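Local coordinates for phenol hydroxylase component phN (Pseudomonas stutzeri, PDB 3U52), which probably serves as the diiron-bearing subunit of a bacterial multicomponent monooxygenase, in which phenol is hydroxylated with molecular oxygen, at residues 176-181 against 196-201; 187-192 against 262-267. One frame throughout, in Å; residues are numbered along the deposited sequence.

Two helix-to-helix contacts in one buried region illustrate how a carboxylate-bridged diiron fold is held together by both apolar and polar pairings. Following the chain from the N terminus, the first segment met is 176-181, on helix 173-184; after a short turn the chain enters helix 187-216, which carries 187-192 and then 196-201. Contact 1 closes at 196-201, closing a short loop between two consecutive helices; contact 2 closes later, when helix 254-283 brings 262-267 back against 187-192. The segments alternate, so the two loops cross. Helix 187-216 serves both, and a salt bridge of 2.8 Å from Lys-264 NZ to Asp-181 OD1 joins helix 173-184 directly to helix 254-283.

Contact 1. Residues 176-181 against 196-201; sequences KSFFDD and FSFEYV. With FE (Fe (III) ion), chain H.
Phe-178 and Phe-179 meet Phe-198 in a purely apolar, buried contact between consecutive helices, 173-184 and 187-216, within the helical fold of the diiron hydroxylases. The aromatic contact joins helix 173-184 to the helix that carries an iron ligand. The helix backbones stay well apart, with the CA atoms of Phe-179 and Phe-198 10.6 Å from each other, and the three rings span that distance. Phe-178 sets its CE1 over the centre of one face of the Phe-198 ring, 4.2 Å from Phe-198 CZ, with the two ring planes inclined at 44°. Phe-198 reaches across because its CG lies anti to the backbone N (chi1 -150°), and its side chain crosses that of Phe-179 at about a right angle. Phe-179 also packs on Leu-107, Ala-110 and Ala-111 of helix 105-121, while Phe-178 reaches Arg-268 and Leu-272 of helix 254-283. Segment 196-201 contains a wider pi-type turn, with Val-201 N hydrogen-bonded to Phe-196 O at 2.9 Å. The next residue after Phe-198, Glu-199, bends at chi2 and binds iron through OE1 at 2.1 Å; Glu-233 and His-236 bind the same ion. Phe-198 also borders a xenon site, and its CE2 meets the edge of the Phe-179 ring, near the ring plane, 3.9 Å from Phe-179 CE1.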
loop_
_atom_site.group_PDB
_atom_site.type_symbol
_atom_site.label_atom_id
_atom_site.label_comp_id
_atom_site.label_asym_id
_atom_site.label_seq_id
_atom_site.Cartn_x
_atom_site.Cartn_y
_atom_site.Cartn_z
ATOM N N LYS A 176 -4.114 -32.179 -8.640
ATOM C CA LYS A 176 -4.052 -32.910 -7.370
ATOM C C LYS A 176 -3.155 -34.166 -7.429
ATOM O O LYS A 176 -2.251 -34.330 -6.581
ATOM C CB LYS A 176 -5.451 -33.266 -6.875
ATOM C CG LYS A 176 -5.462 -33.731 -5.395
ATOM C CD LYS A 176 -6.864 -34.123 -5.004
ATOM C CE LYS A 176 -6.884 -35.149 -3.867
ATOM N NZ LYS A 176 -6.460 -34.564 -2.579
ATOM N N SER A 177 -3.377 -35.032 -8.423
ATOM C CA SER A 177 -2.561 -36.231 -8.523
ATOM C C SER A 177 -1.091 -35.930 -8.880
ATOM O O SER A 177 -0.192 -36.679 -8.483
ATOM C CB SER A 177 -3.175 -37.261 -9.503
ATOM O OG SER A 177 -3.060 -36.803 -10.835
ATOM N N PHE A 178 -0.829 -34.843 -9.615
ATOM C CA PHE A 178 0.569 -34.373 -9.870
ATOM C C PHE A 178 1.285 -34.145 -8.548
ATOM O O PHE A 178 2.403 -34.659 -8.302
ATOM C CB PHE A 178 0.569 -33.031 -10.683
ATOM C CG PHE A 178 1.941 -32.462 -10.899
ATOM C CD1 PHE A 178 2.506 -31.610 -9.967
ATOM C CD2 PHE A 178 2.653 -32.748 -12.069
ATOM C CE1 PHE A 178 3.810 -31.090 -10.166
ATOM C CE2 PHE A 178 3.960 -32.213 -12.315
ATOM C CZ PHE A 178 4.544 -31.435 -11.360
ATOM N N PHE A 179 0.645 -33.366 -7.670
ATOM C CA PHE A 179 1.297 -33.100 -6.398
ATOM C C PHE A 179 1.258 -34.262 -5.371
ATOM O O PHE A 179 2.158 -34.355 -4.538
ATOM C CB PHE A 179 0.763 -31.781 -5.757
ATOM C CG PHE A 179 1.879 -30.873 -5.325
ATOM C CD1 PHE A 179 2.440 -29.987 -6.207
ATOM C CD2 PHE A 179 2.393 -30.964 -4.036
ATOM C CE1 PHE A 179 3.543 -29.163 -5.828
ATOM C CE2 PHE A 179 3.463 -30.152 -3.623
ATOM C CZ PHE A 179 4.041 -29.254 -4.519
ATOM N N ASP A 180 0.207 -35.090 -5.397
ATOM C CA ASP A 180 0.145 -36.315 -4.550
ATOM C C ASP A 180 1.284 -37.236 -4.943
ATOM O O ASP A 180 1.894 -37.801 -4.091
ATOM C CB ASP A 180 -1.176 -37.047 -4.698
ATOM C CG ASP A 180 -2.301 -36.423 -3.891
ATOM O OD1 ASP A 180 -2.075 -35.377 -3.196
ATOM O OD2 ASP A 180 -3.450 -36.978 -3.926
ATOM N N ASP A 181 1.575 -37.360 -6.238
ATOM C CA ASP A 181 2.677 -38.183 -6.754
ATOM C C ASP A 181 3.989 -37.698 -6.153
ATOM O O ASP A 181 4.723 -38.488 -5.546
ATOM C CB ASP A 181 2.617 -38.126 -8.295
ATOM C CG ASP A 181 3.570 -39.101 -9.013
ATOM O OD1 ASP A 181 4.569 -39.551 -8.445
ATOM O OD2 ASP A 181 3.321 -39.361 -10.211
ATOM N N PHE A 196 13.454 -28.537 -9.033
ATOM C CA PHE A 196 14.098 -28.438 -10.320
ATOM C C PHE A 196 13.098 -28.376 -11.493
ATOM O O PHE A 196 13.103 -27.396 -12.240
ATOM C CB PHE A 196 15.168 -29.515 -10.495
ATOM C CG PHE A 196 15.701 -29.594 -11.896
ATOM C CD1 PHE A 196 16.595 -28.652 -12.362
ATOM C CD2 PHE A 196 15.236 -30.581 -12.782
ATOM C CE1 PHE A 196 17.064 -28.717 -13.676
ATOM C CE2 PHE A 196 15.689 -30.623 -14.110
ATOM C CZ PHE A 196 16.606 -29.716 -14.544
ATOM N N SER A 197 12.216 -29.363 -11.640
ATOM C CA SER A 197 11.339 -29.455 -12.818
ATOM C C SER A 197 10.249 -28.365 -12.859
ATOM O O SER A 197 10.052 -27.706 -13.888
ATOM C CB SER A 197 10.735 -30.887 -12.925
ATOM O OG SER A 197 11.782 -31.865 -13.002
ATOM N N PHE A 198 9.571 -28.148 -11.743
ATOM C CA PHE A 198 8.456 -27.212 -11.627
ATOM C C PHE A 198 9.063 -25.807 -11.485
ATOM O O PHE A 198 8.870 -24.940 -12.357
ATOM C CB PHE A 198 7.690 -27.595 -10.349
ATOM C CG PHE A 198 6.195 -27.309 -10.334
ATOM C CD1 PHE A 198 5.432 -27.211 -11.472
ATOM C CD2 PHE A 198 5.530 -27.242 -9.103
ATOM C CE1 PHE A 198 4.023 -26.962 -11.352
ATOM C CE2 PHE A 198 4.125 -27.034 -9.007
ATOM C CZ PHE A 198 3.396 -26.883 -10.111
ATOM N N GLU A 199 9.835 -25.598 -10.410
ATOM C CA GLU A 199 10.284 -24.242 -10.003
ATOM C C GLU A 199 11.410 -23.668 -10.793
ATOM O O GLU A 199 11.673 -22.491 -10.666
ATOM C CB GLU A 199 10.739 -24.192 -8.547
ATOM C CG GLU A 199 9.641 -24.456 -7.553
ATOM C CD GLU A 199 8.768 -23.230 -7.351
ATOM O OE1 GLU A 199 8.712 -22.703 -6.232
ATOM O OE2 GLU A 199 8.144 -22.784 -8.332
ATOM N N TYR A 200 12.136 -24.484 -11.538
ATOM C CA TYR A 200 13.213 -23.968 -12.320
ATOM C C TYR A 200 12.937 -24.107 -13.815
ATOM O O TYR A 200 12.902 -23.109 -14.535
ATOM C CB TYR A 200 14.559 -24.593 -11.922
ATOM C CG TYR A 200 15.690 -23.946 -12.656
ATOM C CD1 TYR A 200 16.276 -24.555 -13.742
ATOM C CD2 TYR A 200 16.139 -22.683 -12.285
ATOM C CE1 TYR A 200 17.311 -23.907 -14.462
ATOM C CE2 TYR A 200 17.133 -22.047 -12.968
ATOM C CZ TYR A 200 17.732 -22.658 -14.057
ATOM O OH TYR A 200 18.770 -21.998 -14.726
ATOM N N VAL A 201 12.760 -25.322 -14.290
ATOM C CA VAL A 201 12.559 -25.545 -15.696
ATOM C C VAL A 201 11.225 -24.982 -16.273
ATOM O O VAL A 201 11.242 -24.319 -17.320
ATOM C CB VAL A 201 12.732 -27.019 -16.067
ATOM C CG1 VAL A 201 12.516 -27.213 -17.599
ATOM C CG2 VAL A 201 14.140 -27.462 -15.691
HETATM FE FE FE H . 7.909 -20.736 -5.925
#

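Contact 2. Residues 187-192 against 262-267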
loop_
_atom_site.group_PDB
_atom_site.type_symbol
_atom_site.label_atom_id
_atom_site.label_comp_id
_atom_site.label_asym_id
_atom_site.label_seq_id
_atom_site.Cartn_x
_atom_site.Cartn_y
_atom_site.Cartn_z
ATOM N N PRO A 187 12.242 -37.852 -0.566
ATOM C CA PRO A 187 12.678 -36.451 -0.538
ATOM C C PRO A 187 13.520 -35.971 -1.742
ATOM O O PRO A 187 13.311 -34.856 -2.218
ATOM C CB PRO A 187 13.473 -36.342 0.797
ATOM C CG PRO A 187 13.879 -37.796 1.112
ATOM C CD PRO A 187 12.797 -38.654 0.551
ATOM N N PHE A 188 14.432 -36.795 -2.254
ATOM C CA PHE A 188 15.176 -36.405 -3.453
ATOM C C PHE A 188 14.309 -36.264 -4.694
ATOM O O PHE A 188 14.537 -35.341 -5.518
ATOM C CB PHE A 188 16.390 -37.312 -3.699
ATOM C CG PHE A 188 17.460 -37.195 -2.610
ATOM C CD1 PHE A 188 17.643 -38.218 -1.706
ATOM C CD2 PHE A 188 18.279 -36.078 -2.540
ATOM C CE1 PHE A 188 18.614 -38.115 -0.698
ATOM C CE2 PHE A 188 19.256 -35.945 -1.536
ATOM C CZ PHE A 188 19.410 -36.985 -0.605
ATOM N N GLU A 189 13.354 -37.173 -4.849
ATOM C CA GLU A 189 12.432 -37.085 -6.006
ATOM C C GLU A 189 11.506 -35.887 -5.813
ATOM O O GLU A 189 11.266 -35.134 -6.759
ATOM C CB GLU A 189 11.629 -38.373 -6.225
ATOM C CG GLU A 189 10.754 -38.288 -7.490
ATOM C CD GLU A 189 9.989 -39.561 -7.806
ATOM O OE1 GLU A 189 9.262 -39.538 -8.803
ATOM O OE2 GLU A 189 10.096 -40.590 -7.102
ATOM N N PHE A 190 11.058 -35.665 -4.582
ATOM C CA PHE A 190 10.208 -34.478 -4.312
ATOM C C PHE A 190 10.959 -33.214 -4.778
ATOM O O PHE A 190 10.405 -32.389 -5.547
ATOM C CB PHE A 190 9.809 -34.352 -2.842
ATOM C CG PHE A 190 9.010 -33.080 -2.520
ATOM C CD1 PHE A 190 7.650 -32.998 -2.775
ATOM C CD2 PHE A 190 9.651 -31.954 -2.027
ATOM C CE1 PHE A 190 6.923 -31.828 -2.491
ATOM C CE2 PHE A 190 8.939 -30.789 -1.751
ATOM C CZ PHE A 190 7.575 -30.737 -1.982
ATOM N N LEU A 191 12.206 -33.073 -4.338
ATOM C CA LEU A 191 12.998 -31.902 -4.765
ATOM C C LEU A 191 13.236 -31.856 -6.289
ATOM O O LEU A 191 13.149 -30.785 -6.930
ATOM C CB LEU A 191 14.304 -31.830 -3.976
ATOM C CG LEU A 191 14.411 -30.736 -2.895
ATOM C CD1 LEU A 191 13.104 -30.075 -2.313
ATOM C CD2 LEU A 191 15.391 -31.154 -1.857
ATOM N N THR A 192 13.507 -33.007 -6.899
ATOM C CA THR A 192 13.739 -33.025 -8.343
ATOM C C THR A 192 12.479 -32.651 -9.103
ATOM O O THR A 192 12.551 -31.964 -10.133
ATOM C CB THR A 192 14.318 -34.384 -8.816
ATOM O OG1 THR A 192 15.585 -34.579 -8.166
ATOM C CG2 THR A 192 14.523 -34.391 -10.348
ATOM N N ILE A 262 13.879 -36.769 -14.344
ATOM C CA ILE A 262 13.722 -35.661 -15.303
ATOM C C ILE A 262 12.701 -36.116 -16.385
ATOM O O ILE A 262 11.779 -35.389 -16.724
ATOM C CB ILE A 262 15.083 -35.249 -15.903
ATOM C CG1 ILE A 262 15.937 -34.447 -14.885
ATOM C CG2 ILE A 262 14.933 -34.491 -17.202
ATOM C CD1 ILE A 262 17.377 -34.192 -15.346
ATOM N N ASP A 263 12.869 -37.309 -16.930
ATOM C CA ASP A 263 11.927 -37.804 -17.946
ATOM C C ASP A 263 10.486 -37.866 -17.415
ATOM O O ASP A 263 9.557 -37.406 -18.102
ATOM C CB ASP A 263 12.342 -39.199 -18.393
ATOM C CG ASP A 263 13.642 -39.227 -19.213
ATOM O OD1 ASP A 263 14.216 -40.346 -19.328
ATOM O OD2 ASP A 263 14.126 -38.190 -19.739
ATOM N N LYS A 264 10.299 -38.425 -16.208
ATOM C CA LYS A 264 8.940 -38.504 -15.557
ATOM C C LYS A 264 8.306 -37.104 -15.284
ATOM O O LYS A 264 7.147 -36.825 -15.658
ATOM C CB LYS A 264 9.039 -39.255 -14.234
ATOM C CG LYS A 264 7.727 -39.308 -13.439
ATOM C CD LYS A 264 7.924 -40.022 -12.100
ATOM C CE LYS A 264 6.722 -39.678 -11.252
ATOM N NZ LYS A 264 6.834 -40.434 -9.932
ATOM N N TRP A 265 9.082 -36.203 -14.692
ATOM C CA TRP A 265 8.508 -34.962 -14.221
ATOM C C TRP A 265 8.436 -33.944 -15.334
ATOM O O TRP A 265 7.589 -33.086 -15.307
ATOM C CB TRP A 265 9.304 -34.440 -12.992
ATOM C CG TRP A 265 8.894 -35.326 -11.819
ATOM C CD1 TRP A 265 9.626 -36.316 -11.253
ATOM C CD2 TRP A 265 7.597 -35.354 -11.168
ATOM N NE1 TRP A 265 8.882 -36.960 -10.277
ATOM C CE2 TRP A 265 7.651 -36.354 -10.185
ATOM C CE3 TRP A 265 6.430 -34.576 -11.285
ATOM C CZ2 TRP A 265 6.550 -36.641 -9.316
ATOM C CZ3 TRP A 265 5.316 -34.866 -10.432
ATOM C CH2 TRP A 265 5.404 -35.888 -9.470
ATOM N N PHE A 266 9.347 -34.021 -16.303
ATOM C CA PHE A 266 9.110 -33.274 -17.544
ATOM C C PHE A 266 7.733 -33.612 -18.061
ATOM O O PHE A 266 6.949 -32.690 -18.390
ATOM C CB PHE A 266 10.123 -33.577 -18.676
ATOM C CG PHE A 266 9.712 -32.967 -19.988
ATOM C CD1 PHE A 266 9.189 -33.764 -21.013
ATOM C CD2 PHE A 266 9.768 -31.563 -20.151
ATOM C CE1 PHE A 266 8.751 -33.192 -22.205
ATOM C CE2 PHE A 266 9.357 -30.982 -21.388
ATOM C CZ PHE A 266 8.813 -31.806 -22.381
ATOM N N TRP A 267 7.438 -34.907 -18.166
ATOM C CA TRP A 267 6.235 -35.341 -18.859
ATOM C C TRP A 267 4.965 -35.052 -18.029
ATOM O O TRP A 267 4.002 -34.503 -18.534
ATOM C CB TRP A 267 6.321 -36.791 -19.364
ATOM C CG TRP A 267 5.104 -37.070 -20.218
ATOM C CD1 TRP A 267 3.971 -37.719 -19.844
ATOM C CD2 TRP A 267 4.919 -36.698 -21.591
ATOM N NE1 TRP A 267 3.087 -37.743 -20.882
ATOM C CE2 TRP A 267 3.636 -37.114 -21.965
ATOM C CE3 TRP A 267 5.709 -36.021 -22.528
ATOM C CZ2 TRP A 267 3.106 -36.897 -23.269
ATOM C CZ3 TRP A 267 5.194 -35.811 -23.824
ATOM C CH2 TRP A 267 3.916 -36.248 -24.178
#
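The indole of Trp-265 has the Lys-264 side chain over one face, where CE stands 3.2 Å above the ring plane toward the rim, and the carboxylate of Glu-189 at its edge. The carboxylate is turned 71° from the indole, yet OE1 lies close to the ring plane, so NE1 donates to it almost straight: NE1 to OE1 of Glu-189 is 3.0 Å, with an N-H...O angle of 162°. This bond uses the anti lone pair of OE1. Lys-264 NZ reaches the same oxygen on its syn side in a 2.8 Å salt bridge to Glu-189 OE1, somewhat out of the carboxylate plane. One buried oxygen is thus gripped from two directions, which should restrain the rotation of the carboxylate. Glu-189 gets there as a fully extended chain, its CG trans to the backbone N (chi1 -176°). With an alanine in place of Glu-189, the indole N-H would probably lose its acceptor and Lys-264 one of its carboxylate partners. Lys-264 NZ also forms salt bridges with Asp-181 and Glu-443. Thr-192 folds back on its own helix, OG1 donating to Phe-188 O at 2.9 Å. The contact is a buried salt bridge and hydrogen bond between the first turn of helix 187-216 and helix 254-283; Trp-265 also packs on Asp-181 and Ala-182 of helix 173-184, while Leu-191 leans on Tyr-115 and Val-118 of helix 105-121.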